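Local coordinates for protein FLUORESCENT IN BLUE LIGHT, chloroplastic (Arabidopsis thaliana, PDB 4YVO), which negatively regulates tetrapyrrole biosynthesis in chloroplasts, probably by repressing HEMA1, and binds glutamyl-tRNA reductase through the tetratricopeptide repeat (TPR) domain described here, at residues A[140-145]-A[152-157]; A[100-103]-A[109-112]; A[90-95]-A[127-132]. One frame throughout, in Å; residues are numbered along the deposited sequence.

Interaction 1. Residues A[140-145]-A[152-157]; sequences DCYTEL and GKFYDT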
ATOM      1  N   ASP A 140      -9.873  -5.216   4.918  1.00 10.00           N
ATOM      2  CA  ASP A 140     -10.652  -5.551   3.727  1.00 10.42           C
ATOM      3  C   ASP A 140     -10.131  -6.812   3.037  1.00  9.60           C
ATOM      4  O   ASP A 140     -10.912  -7.659   2.583  1.00 12.21           O
ATOM      5  CB  ASP A 140     -10.654  -4.384   2.736  1.00 10.56           C
ATOM      6  CG  ASP A 140     -11.443  -3.189   3.238  1.00 13.97           C
ATOM      7  OD1 ASP A 140     -12.229  -3.335   4.200  1.00 17.21           O
ATOM      8  OD2 ASP A 140     -11.288  -2.092   2.657  1.00 14.42           O
ATOM      9  N   CYS A 141      -8.806  -6.936   2.962  1.00  8.71           N
ATOM     10  CA  CYS A 141      -8.195  -8.125   2.373  1.00  8.97           C
ATOM     11  C   CYS A 141      -8.534  -9.386   3.162  1.00 10.62           C
ATOM     12  O   CYS A 141      -8.911 -10.406   2.578  1.00 12.10           O
ATOM     13  CB  CYS A 141      -6.677  -7.972   2.269  1.00 10.56           C
ATOM     14  SG  CYS A 141      -6.125  -6.784   1.040  1.00 11.23           S
ATOM     15  N   TYR A 142      -8.402  -9.322   4.486  1.00 10.37           N
ATOM     16  CA  TYR A 142      -8.702 -10.479   5.318  1.00 11.55           C
ATOM     17  C   TYR A 142     -10.183 -10.849   5.225  1.00 13.65           C
ATOM     18  O   TYR A 142     -10.533 -12.023   5.254  1.00 14.35           O
ATOM     19  CB  TYR A 142      -8.277 -10.250   6.771  1.00 11.51           C
ATOM     20  CG  TYR A 142      -6.804 -10.492   7.023  1.00 10.42           C
ATOM     21  CD1 TYR A 142      -6.213 -11.714   6.719  1.00 13.37           C
ATOM     22  CD2 TYR A 142      -6.008  -9.513   7.604  1.00 11.56           C
ATOM     23  CE1 TYR A 142      -4.868 -11.935   6.954  1.00 14.21           C
ATOM     24  CE2 TYR A 142      -4.662  -9.731   7.852  1.00 13.08           C
ATOM     25  CZ  TYR A 142      -4.096 -10.940   7.526  1.00 13.62           C
ATOM     26  OH  TYR A 142      -2.754 -11.148   7.774  1.00 16.72           O
ATOM     27  N   THR A 143     -11.045  -9.846   5.091  1.00 12.17           N
ATOM     28  CA  THR A 143     -12.469 -10.101   4.894  1.00 13.41           C
ATOM     29  C   THR A 143     -12.722 -10.898   3.609  1.00 14.16           C
ATOM     30  O   THR A 143     -13.478 -11.872   3.608  1.00 16.67           O
ATOM     31  CB  THR A 143     -13.281  -8.791   4.880  1.00 14.76           C
ATOM     32  OG1 THR A 143     -13.157  -8.146   6.154  1.00 15.47           O
ATOM     33  CG2 THR A 143     -14.755  -9.069   4.596  1.00 17.12           C
ATOM     34  N   GLU A 144     -12.077 -10.497   2.517  1.00 14.27           N
ATOM     35  CA  GLU A 144     -12.216 -11.242   1.268  1.00 14.77           C
ATOM     36  C   GLU A 144     -11.664 -12.664   1.364  1.00 15.70           C
ATOM     37  O   GLU A 144     -12.132 -13.563   0.668  1.00 19.27           O
ATOM     38  CB  GLU A 144     -11.558 -10.497   0.107  1.00 16.14           C
ATOM     39  CG  GLU A 144     -12.156  -9.128  -0.153  1.00 17.71           C
ATOM     40  CD  GLU A 144     -13.617  -9.193  -0.549  1.00 24.86           C
ATOM     41  OE1 GLU A 144     -14.034 -10.197  -1.169  1.00 28.10           O
ATOM     42  OE2 GLU A 144     -14.353  -8.229  -0.243  1.00 31.74           O
ATOM     43  N   LEU A 145     -10.677 -12.865   2.233  1.00 14.07           N
ATOM     44  CA  LEU A 145     -10.080 -14.179   2.428  1.00 14.80           C
ATOM     45  C   LEU A 145     -10.872 -15.027   3.419  1.00 17.61           C
ATOM     46  O   LEU A 145     -10.563 -16.198   3.624  1.00 18.82           O
ATOM     47  CB  LEU A 145      -8.635 -14.041   2.904  1.00 15.35           C
ATOM     48  CG  LEU A 145      -7.680 -13.442   1.873  1.00 15.30           C
ATOM     49  CD1 LEU A 145      -6.350 -13.101   2.524  1.00 16.85           C
ATOM     50  CD2 LEU A 145      -7.489 -14.423   0.720  1.00 17.94           C
ATOM     51  N   GLY A 152     -11.168  -8.555  11.868  1.00 16.18           N
ATOM     52  CA  GLY A 152     -11.708  -7.831  13.001  1.00 17.47           C
ATOM     53  C   GLY A 152     -10.655  -7.048  13.759  1.00 16.56           C
ATOM     54  O   GLY A 152     -10.902  -5.916  14.168  1.00 18.05           O
ATOM     55  N   LYS A 153      -9.481  -7.648  13.959  1.00 19.04           N
ATOM     56  CA  LYS A 153      -8.402  -6.970  14.677  1.00 18.43           C
ATOM     57  C   LYS A 153      -7.957  -5.715  13.929  1.00 14.28           C
ATOM     58  O   LYS A 153      -7.830  -4.637  14.517  1.00 15.76           O
ATOM     59  CB  LYS A 153      -7.201  -7.898  14.905  1.00 21.23           C
ATOM     60  CG  LYS A 153      -7.432  -9.053  15.873  1.00 26.79           C
ATOM     61  CD  LYS A 153      -6.094  -9.682  16.269  1.00 33.82           C
ATOM     62  CE  LYS A 153      -6.260 -11.069  16.874  1.00 40.81           C
ATOM     63  NZ  LYS A 153      -6.422 -12.114  15.822  1.00 45.20           N
ATOM     64  N   PHE A 154      -7.726  -5.848  12.629  1.00 13.43           N
ATOM     65  CA  PHE A 154      -7.285  -4.700  11.845  1.00 11.98           C
ATOM     66  C   PHE A 154      -8.385  -3.646  11.709  1.00 13.67           C
ATOM     67  O   PHE A 154      -8.115  -2.444  11.752  1.00 11.51           O
ATOM     68  CB  PHE A 154      -6.756  -5.145  10.474  1.00 11.81           C
ATOM     69  CG  PHE A 154      -5.356  -5.687  10.526  1.00 11.27           C
ATOM     70  CD1 PHE A 154      -4.266  -4.838  10.379  1.00 12.43           C
ATOM     71  CD2 PHE A 154      -5.122  -7.035  10.752  1.00 13.59           C
ATOM     72  CE1 PHE A 154      -2.967  -5.322  10.443  1.00 12.74           C
ATOM     73  CE2 PHE A 154      -3.832  -7.522  10.816  1.00 15.36           C
ATOM     74  CZ  PHE A 154      -2.752  -6.663  10.663  1.00 14.23           C
ATOM     75  N   TYR A 155      -9.622  -4.101  11.552  1.00 13.33           N
ATOM     76  CA  TYR A 155     -10.753  -3.195  11.455  1.00 13.42           C
ATOM     77  C   TYR A 155     -10.929  -2.372  12.736  1.00 13.62           C
ATOM     78  O   TYR A 155     -11.174  -1.165  12.679  1.00 13.15           O
ATOM     79  CB  TYR A 155     -12.023  -3.978  11.127  1.00 15.06           C
ATOM     80  CG  TYR A 155     -13.247  -3.119  11.054  1.00 16.95           C
ATOM     81  CD1 TYR A 155     -13.460  -2.276   9.975  1.00 19.16           C
ATOM     82  CD2 TYR A 155     -14.194  -3.142  12.071  1.00 20.96           C
ATOM     83  CE1 TYR A 155     -14.587  -1.477   9.907  1.00 20.65           C
ATOM     84  CE2 TYR A 155     -15.322  -2.351  12.008  1.00 22.96           C
ATOM     85  CZ  TYR A 155     -15.511  -1.522  10.924  1.00 23.61           C
ATOM     86  OH  TYR A 155     -16.627  -0.732  10.856  1.00 26.99           O
ATOM     87  N   ASP A 156     -10.787  -3.020  13.886  1.00 14.40           N
ATOM     88  CA  ASP A 156     -10.926  -2.323  15.161  1.00 15.19           C
ATOM     89  C   ASP A 156      -9.872  -1.225  15.303  1.00 13.80           C
ATOM     90  O   ASP A 156     -10.172  -0.117  15.754  1.00 15.27           O
ATOM     91  CB  ASP A 156     -10.841  -3.301  16.336  1.00 18.45           C
ATOM     92  CG  ASP A 156     -12.090  -4.163  16.476  1.00 27.29           C
ATOM     93  OD1 ASP A 156     -13.143  -3.819  15.890  1.00 28.78           O
ATOM     94  OD2 ASP A 156     -12.021  -5.188  17.183  1.00 31.87           O
ATOM     95  N   THR A 157      -8.641  -1.525  14.900  1.00 12.68           N
ATOM     96  CA  THR A 157      -7.569  -0.538  14.969  1.00 12.52           C
ATOM     97  C   THR A 157      -7.805   0.608  13.982  1.00 11.13           C
ATOM     98  O   THR A 157      -7.583   1.780  14.300  1.00 11.73           O
ATOM     99  CB  THR A 157      -6.208  -1.190  14.708  1.00 13.72           C
ATOM    100  OG1 THR A 157      -6.021  -2.262  15.639  1.00 16.68           O
ATOM    101  CG2 THR A 157      -5.081  -0.182  14.882  1.00 14.63           C
TER
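Within the third TPR, segments 140-145 and 152-157, on the antiparallel helices 131-144 and 148-162, meet through one aromatic pair, Y142 and F154. Both rings turn the same flank to the partner, the side carrying CD2 and CE2. The closest approach is between Y142 CE2 and F154 CE2, at 3.8 Å, and Y142 CE2 is also 4.0 Å from F154 CD2. Further back, Y142 CD2 lies 4.1 Å from F154 CD2, so the touch runs along a short line of carbons. With the ring centroids 5.8 Å apart and the planes inclined by 33°, the rings meet at a slant. The two side chains use nearly the same first torsion (chi1 -81° in Y142 and -79° in F154), each with CG anti to its carbonyl carbon, and this swings both rings to the same side of the helix pair.

The pair belongs to the helix-turn-helix hairpin that defines a TPR, in a domain that mediates complex formation with glutamyl-tRNA reductase. As in the TPR consensus, small residues sit where the two helices come close, here A139 and A151, and each ring leans on the small residue of the opposite helix: Y142 on A151, F154 on A139. No hydrogen bond joins the two segments, and the contact is small and apolar. Y142 also touches K150, and I112 of the preceding helix 108-125. F154 packs against Y135 and I138 as well, which spreads its contacts over successive turns of helix 131-144.

Interaction 2. Residues A[100-103]-A[109-112]; sequences ASLQ and REAI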
ATOM      1  N   ALA A 100      -2.984  -1.872  -3.410  1.00  7.61           N
ATOM      2  CA  ALA A 100      -4.251  -1.527  -4.056  1.00  7.54           C
ATOM      3  C   ALA A 100      -4.391  -2.223  -5.411  1.00  8.09           C
ATOM      4  O   ALA A 100      -5.464  -2.722  -5.760  1.00  9.70           O
ATOM      5  CB  ALA A 100      -4.382  -0.015  -4.210  1.00  9.36           C
ATOM      6  N   SER A 101      -3.300  -2.274  -6.170  1.00  8.29           N
ATOM      7  CA  SER A 101      -3.310  -2.937  -7.472  1.00  9.46           C
ATOM      8  C   SER A 101      -3.631  -4.421  -7.329  1.00 10.47           C
ATOM      9  O   SER A 101      -4.384  -4.991  -8.124  1.00 12.15           O
ATOM     10  CB  SER A 101      -1.956  -2.785  -8.166  1.00 12.33           C
ATOM     11  OG  SER A 101      -1.666  -1.425  -8.424  1.00 16.01           O
ATOM     12  N   LEU A 102      -3.055  -5.041  -6.309  1.00  9.36           N
ATOM     13  CA  LEU A 102      -3.287  -6.456  -6.060  1.00  9.95           C
ATOM     14  C   LEU A 102      -4.717  -6.726  -5.581  1.00  9.97           C
ATOM     15  O   LEU A 102      -5.331  -7.717  -5.981  1.00 12.36           O
ATOM     16  CB  LEU A 102      -2.245  -7.000  -5.086  1.00  9.75           C
ATOM     17  CG  LEU A 102      -0.846  -7.092  -5.699  1.00 10.21           C
ATOM     18  CD1 LEU A 102       0.189  -7.152  -4.591  1.00 10.84           C
ATOM     19  CD2 LEU A 102      -0.744  -8.292  -6.628  1.00 12.08           C
ATOM     20  N   GLN A 103      -5.254  -5.838  -4.747  1.00  9.51           N
ATOM     21  CA  GLN A 103      -6.660  -5.939  -4.351  1.00 10.76           C
ATOM     22  C   GLN A 103      -7.588  -5.918  -5.560  1.00 12.38           C
ATOM     23  O   GLN A 103      -8.526  -6.715  -5.636  1.00 14.23           O
ATOM     24  CB  GLN A 103      -7.058  -4.811  -3.408  1.00 11.65           C
ATOM     25  CG  GLN A 103      -6.562  -4.980  -1.999  1.00 11.36           C
ATOM     26  CD  GLN A 103      -6.907  -3.779  -1.144  1.00 10.21           C
ATOM     27  OE1 GLN A 103      -6.118  -2.842  -1.020  1.00 12.64           O
ATOM     28  NE2 GLN A 103      -8.114  -3.776  -0.592  1.00 12.44           N
ATOM     29  N   ARG A 109      -3.857 -12.021  -0.584  1.00 17.22           N
ATOM     30  CA  ARG A 109      -2.692 -12.380   0.220  0.70 18.78           C
ATOM     31  C   ARG A 109      -1.465 -11.566  -0.167  1.00 17.52           C
ATOM     32  O   ARG A 109      -0.756 -11.047   0.694  1.00 18.48           O
ATOM     33  CB  ARG A 109      -2.399 -13.883   0.139  0.70 22.72           C
ATOM     34  CG  ARG A 109      -3.140 -14.663   1.203  0.70 25.47           C
ATOM     35  CD  ARG A 109      -2.953 -16.175   1.089  0.70 26.77           C
ATOM     36  NE  ARG A 109      -4.247 -16.857   1.081  0.70 29.62           N
ATOM     37  CZ  ARG A 109      -5.026 -16.997   2.149  0.70 28.87           C
ATOM     38  NH1 ARG A 109      -4.646 -16.511   3.325  0.70 26.93           N
ATOM     39  NH2 ARG A 109      -6.191 -17.622   2.042  0.70 30.83           N
ATOM     40  N   GLU A 110      -1.218 -11.460  -1.464  1.00 16.58           N
ATOM     41  CA  GLU A 110      -0.110 -10.643  -1.931  1.00 17.30           C
ATOM     42  C   GLU A 110      -0.346  -9.191  -1.526  1.00 13.79           C
ATOM     43  O   GLU A 110       0.586  -8.490  -1.137  1.00 13.83           O
ATOM     44  CB  GLU A 110       0.051 -10.737  -3.448  1.00 22.08           C
ATOM     45  CG  GLU A 110       0.508 -12.086  -3.964  1.00 31.91           C
ATOM     46  CD  GLU A 110       0.637 -12.091  -5.470  1.00 38.51           C
ATOM     47  OE1 GLU A 110       1.276 -11.158  -6.011  1.00 40.82           O
ATOM     48  OE2 GLU A 110       0.089 -13.011  -6.114  1.00 42.97           O
ATOM     49  N   ALA A 111      -1.590  -8.732  -1.611  1.00 11.23           N
ATOM     50  CA  ALA A 111      -1.901  -7.349  -1.249  1.00 10.04           C
ATOM     51  C   ALA A 111      -1.520  -7.066   0.202  1.00  9.94           C
ATOM     52  O   ALA A 111      -0.924  -6.030   0.508  1.00  9.67           O
ATOM     53  CB  ALA A 111      -3.376  -7.045  -1.490  1.00  9.40           C
ATOM     54  N   ILE A 112      -1.834  -8.006   1.089  1.00  9.71           N
ATOM     55  CA  ILE A 112      -1.492  -7.860   2.503  1.00 10.61           C
ATOM     56  C   ILE A 112       0.009  -7.706   2.706  1.00 10.81           C
ATOM     57  O   ILE A 112       0.445  -6.911   3.536  1.00 11.65           O
ATOM     58  CB  ILE A 112      -2.054  -9.023   3.356  1.00 11.59           C
ATOM     59  CG1 ILE A 112      -3.577  -8.915   3.422  1.00 11.92           C
ATOM     60  CG2 ILE A 112      -1.473  -9.013   4.772  1.00 13.86           C
ATOM     61  CD1 ILE A 112      -4.267 -10.194   3.878  1.00 12.59           C
TER
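L102 and A111 bring helices 88-104 and 108-125 together near the turn of the second TPR, their CA atoms 5.1 Å apart. The apolar contacts centre on the methyl of A111. L102 CB meets A111 CB at 3.8 Å, and the aliphatic part of Q103 reaches the same methyl, with Q103 CG also 3.8 Å from A111 CB. An alanine at this point of the second helix is in keeping with the TPR consensus, in which a small residue lets the paired helices approach closely.

A second set of van der Waals contacts involves polar groups without hydrogen bonding. The two methyls of L102 divide the work: CD1 presses on the backbone of E110, 3.7 Å from E110 C, while CD2 lies 3.6 Å from E110 OE1. The leucine and glutamate side chains cross at about a right angle, E110 CB coming within 3.8 Å of L102 CD1. The extended glutamate chain thus crosses the leucine side chain with its carboxylate at the exposed border of the contact.

Hydrogen bonding is directed out of the two segments: Q103 OE1 accepts a bond from H115 NE2, farther along helix 108-125. On one flank L102 and S101 touch Y72 of helix 68-84; on another, Q103 and A111 pack on C141 of helix 131-144, linking the hairpin to both neighbouring repeats.

Interaction 3. Residues A[90-95]-A[127-132]; sequences EEKKAA and EDSGIT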
ATOM      1  N   GLU A  90       8.502   7.662   0.145  1.00 14.35           N
ATOM      2  CA  GLU A  90       8.058   7.293  -1.192  1.00 15.31           C
ATOM      3  C   GLU A  90       7.884   5.783  -1.309  1.00 14.69           C
ATOM      4  O   GLU A  90       7.019   5.303  -2.049  1.00 13.98           O
ATOM      5  CB  GLU A  90       9.027   7.817  -2.253  1.00 17.87           C
ATOM      6  CG  GLU A  90       9.118   9.335  -2.298  1.00 23.50           C
ATOM      7  CD  GLU A  90       7.758   9.990  -2.398  1.00 30.20           C
ATOM      8  OE1 GLU A  90       7.110   9.858  -3.455  1.00 33.60           O
ATOM      9  OE2 GLU A  90       7.331  10.633  -1.417  1.00 35.38           O
ATOM     10  N   GLU A  91       8.699   5.033  -0.572  1.00 11.77           N
ATOM     11  CA  GLU A  91       8.564   3.582  -0.552  1.00 11.02           C
ATOM     12  C   GLU A  91       7.176   3.166  -0.074  1.00 10.63           C
ATOM     13  O   GLU A  91       6.568   2.250  -0.628  1.00 10.20           O
ATOM     14  CB  GLU A  91       9.641   2.944   0.332  1.00 11.48           C
ATOM     15  CG  GLU A  91       9.679   1.437   0.230  1.00 14.09           C
ATOM     16  CD  GLU A  91      10.709   0.806   1.143  1.00 15.51           C
ATOM     17  OE1 GLU A  91      11.475   1.555   1.798  1.00 18.22           O
ATOM     18  OE2 GLU A  91      10.755  -0.445   1.212  1.00 17.33           O
ATOM     19  N   LYS A  92       6.680   3.841   0.955  1.00 10.34           N
ATOM     20  CA  LYS A  92       5.341   3.563   1.459  1.00  9.70           C
ATOM     21  C   LYS A  92       4.260   3.851   0.416  1.00  9.83           C
ATOM     22  O   LYS A  92       3.276   3.122   0.330  1.00 10.31           O
ATOM     23  CB  LYS A  92       5.084   4.324   2.773  1.00 11.00           C
ATOM     24  CG  LYS A  92       5.897   3.751   3.933  1.00 12.77           C
ATOM     25  CD  LYS A  92       5.415   4.208   5.302  1.00 18.39           C
ATOM     26  CE  LYS A  92       5.446   5.704   5.461  1.00 22.65           C
ATOM     27  NZ  LYS A  92       4.864   6.164   6.778  1.00 15.53           N
ATOM     28  N   LYS A  93       4.441   4.902  -0.379  1.00  9.31           N
ATOM     29  CA  LYS A  93       3.465   5.216  -1.422  1.00  9.42           C
ATOM     30  C   LYS A  93       3.454   4.112  -2.487  1.00  8.03           C
ATOM     31  O   LYS A  93       2.393   3.715  -2.987  1.00 10.03           O
ATOM     32  CB  LYS A  93       3.763   6.574  -2.065  1.00 11.53           C
ATOM     33  CG  LYS A  93       3.684   7.761  -1.106  1.00 16.61           C
ATOM     34  CD  LYS A  93       3.955   9.075  -1.832  1.00 21.69           C
ATOM     35  CE  LYS A  93       4.124  10.224  -0.849  1.00 28.66           C
ATOM     36  NZ  LYS A  93       4.653  11.454  -1.507  1.00 33.02           N
ATOM     37  N   ALA A  94       4.635   3.619  -2.834  1.00  8.67           N
ATOM     38  CA  ALA A  94       4.734   2.545  -3.817  1.00  8.70           C
ATOM     39  C   ALA A  94       4.103   1.261  -3.274  1.00  8.26           C
ATOM     40  O   ALA A  94       3.371   0.573  -3.990  1.00  8.91           O
ATOM     41  CB  ALA A  94       6.193   2.314  -4.222  1.00 10.41           C
ATOM     42  N   ALA A  95       4.374   0.955  -2.008  1.00  7.90           N
ATOM     43  CA  ALA A  95       3.821  -0.243  -1.389  1.00  7.59           C
ATOM     44  C   ALA A  95       2.295  -0.184  -1.329  1.00  7.55           C
ATOM     45  O   ALA A  95       1.626  -1.180  -1.598  1.00  8.56           O
ATOM     46  CB  ALA A  95       4.410  -0.455   0.002  1.00  8.95           C
ATOM     47  N   GLU A 127       7.451   7.193  11.573  1.00 12.49           N
ATOM     48  CA  GLU A 127       6.842   8.159  10.684  1.00 11.40           C
ATOM     49  C   GLU A 127       5.529   7.547  10.217  1.00  9.76           C
ATOM     50  O   GLU A 127       5.511   6.521   9.550  1.00 11.50           O
ATOM     51  CB  GLU A 127       7.787   8.452   9.515  1.00 14.31           C
ATOM     52  CG  GLU A 127       7.380   9.638   8.665  1.00 14.63           C
ATOM     53  CD  GLU A 127       6.276   9.286   7.694  1.00 16.58           C
ATOM     54  OE1 GLU A 127       6.488   8.390   6.850  1.00 17.51           O
ATOM     55  OE2 GLU A 127       5.191   9.893   7.790  1.00 21.50           O
ATOM     56  N   ASP A 128       4.429   8.196  10.577  1.00 11.77           N
ATOM     57  CA  ASP A 128       3.110   7.567  10.569  1.00 14.97           C
ATOM     58  C   ASP A 128       2.235   7.724   9.332  1.00 14.39           C
ATOM     59  O   ASP A 128       1.107   7.214   9.330  1.00 15.45           O
ATOM     60  CB  ASP A 128       2.309   8.048  11.776  1.00 19.83           C
ATOM     61  CG  ASP A 128       1.986   9.550  11.726  1.00 19.49           C
ATOM     62  OD1 ASP A 128       2.148  10.217  10.672  1.00 24.69           O
ATOM     63  OD2 ASP A 128       1.571  10.077  12.763  1.00 22.57           O
ATOM     64  N   SER A 129       2.730   8.418   8.305  1.00 16.49           N
ATOM     65  CA  SER A 129       1.956   8.612   7.074  1.00 18.70           C
ATOM     66  C   SER A 129       1.402   7.289   6.550  1.00 14.98           C
ATOM     67  O   SER A 129       2.150   6.325   6.403  1.00 17.44           O
ATOM     68  CB  SER A 129       2.780   9.331   5.977  1.00 14.96           C
ATOM     69  OG  SER A 129       3.920   8.614   5.547  1.00 22.91           O
ATOM     70  N   GLY A 130       0.089   7.236   6.324  1.00 17.09           N
ATOM     71  CA  GLY A 130      -0.521   6.123   5.613  1.00 18.06           C
ATOM     72  C   GLY A 130      -0.904   4.903   6.433  1.00 11.81           C
ATOM     73  O   GLY A 130      -1.508   3.970   5.900  1.00 10.95           O
ATOM     74  N   ILE A 131      -0.570   4.875   7.717  1.00  9.24           N
ATOM     75  CA  ILE A 131      -0.908   3.650   8.430  0.53  8.40           C
ATOM     76  C   ILE A 131      -2.393   3.449   8.632  1.00  8.28           C
ATOM     77  O   ILE A 131      -2.836   2.308   8.521  1.00  8.09           O
ATOM     78  CB  ILE A 131      -0.111   3.373   9.712  0.53  8.61           C
ATOM     79  CG1 ILE A 131      -0.524   4.279  10.869  0.53  9.28           C
ATOM     80  CG2 ILE A 131       1.354   3.460   9.440  0.53  7.26           C
ATOM     81  CD1 ILE A 131      -0.026   3.729  12.199  0.53  9.16           C
ATOM     82  N   THR A 132      -3.177   4.508   8.819  1.00  9.06           N
ATOM     83  CA  THR A 132      -4.622   4.337   8.956  1.00  9.45           C
ATOM     84  C   THR A 132      -5.224   3.635   7.741  1.00  9.10           C
ATOM     85  O   THR A 132      -5.962   2.651   7.865  1.00  9.08           O
ATOM     86  CB  THR A 132      -5.324   5.685   9.174  1.00 11.39           C
ATOM     87  OG1 THR A 132      -4.683   6.369  10.253  1.00 13.02           O
ATOM     88  CG2 THR A 132      -6.808   5.481   9.493  1.00 12.90           C
TER
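The ammonium nitrogen of K92 is gripped by three acceptors of the segment 127-132: K92 NZ donates to S129 O at 2.7 Å, to E127 OE1 at 2.8 Å in a salt bridge, and to E127 O at 2.9 Å. The lysine rises from helix 88-104 of the second TPR, and its partners lie in the linker that leads into the third, so the contact fastens the inter-repeat turn to the helix stack. The S129 carbonyl is met in its plane, on a lone pair, whereas the donor stands 47° above the plane of the E127 carbonyl and also meets E127 OE1 from above the carboxylate plane. A bend in the lysine chain (chi3 -59°) brings NZ among these oxygens. S122 OG of helix 108-125 is a further partner, giving NZ more acceptors than N-H groups, so some bonds must be shared, and the buried charge has several oxygens around it. A methionine here would probably leave the E127 and S129 carbonyls without their shared donor and the E127 carboxylate without its counter-charge.

G130, the third residue of a type II turn from D128 to I131 and the N-cap of helix 131-144, has a positive phi, which suits glycine. E127 also braces the turn: E127 OE2 accepts from S129 N at 2.9 Å, N-H...O angle 156°, from above the carboxylate plane.

In the fold
Interactions 1 and 2 join successive helices, each closing a TPR hairpin, the third and the second, by apolar packing; interaction 3 skips helix 108-125. Interaction 2 is the larger of the hairpin contacts and has buried L102 and A111, whereas interaction 1 is a small surface contact. They touch directly, C141 and Y142 packing on I112. Interaction 3 is polar and spans two repeats, tying helix 88-104 to the linker before helix 131-144. Like interaction 2 it is partly buried, K92 being buried and E127 and S129 partly exposed. It shares helix 88-104 with interaction 2, on the opposite side of the chain's centre, and helix 131-144 with interaction 1, touching neither.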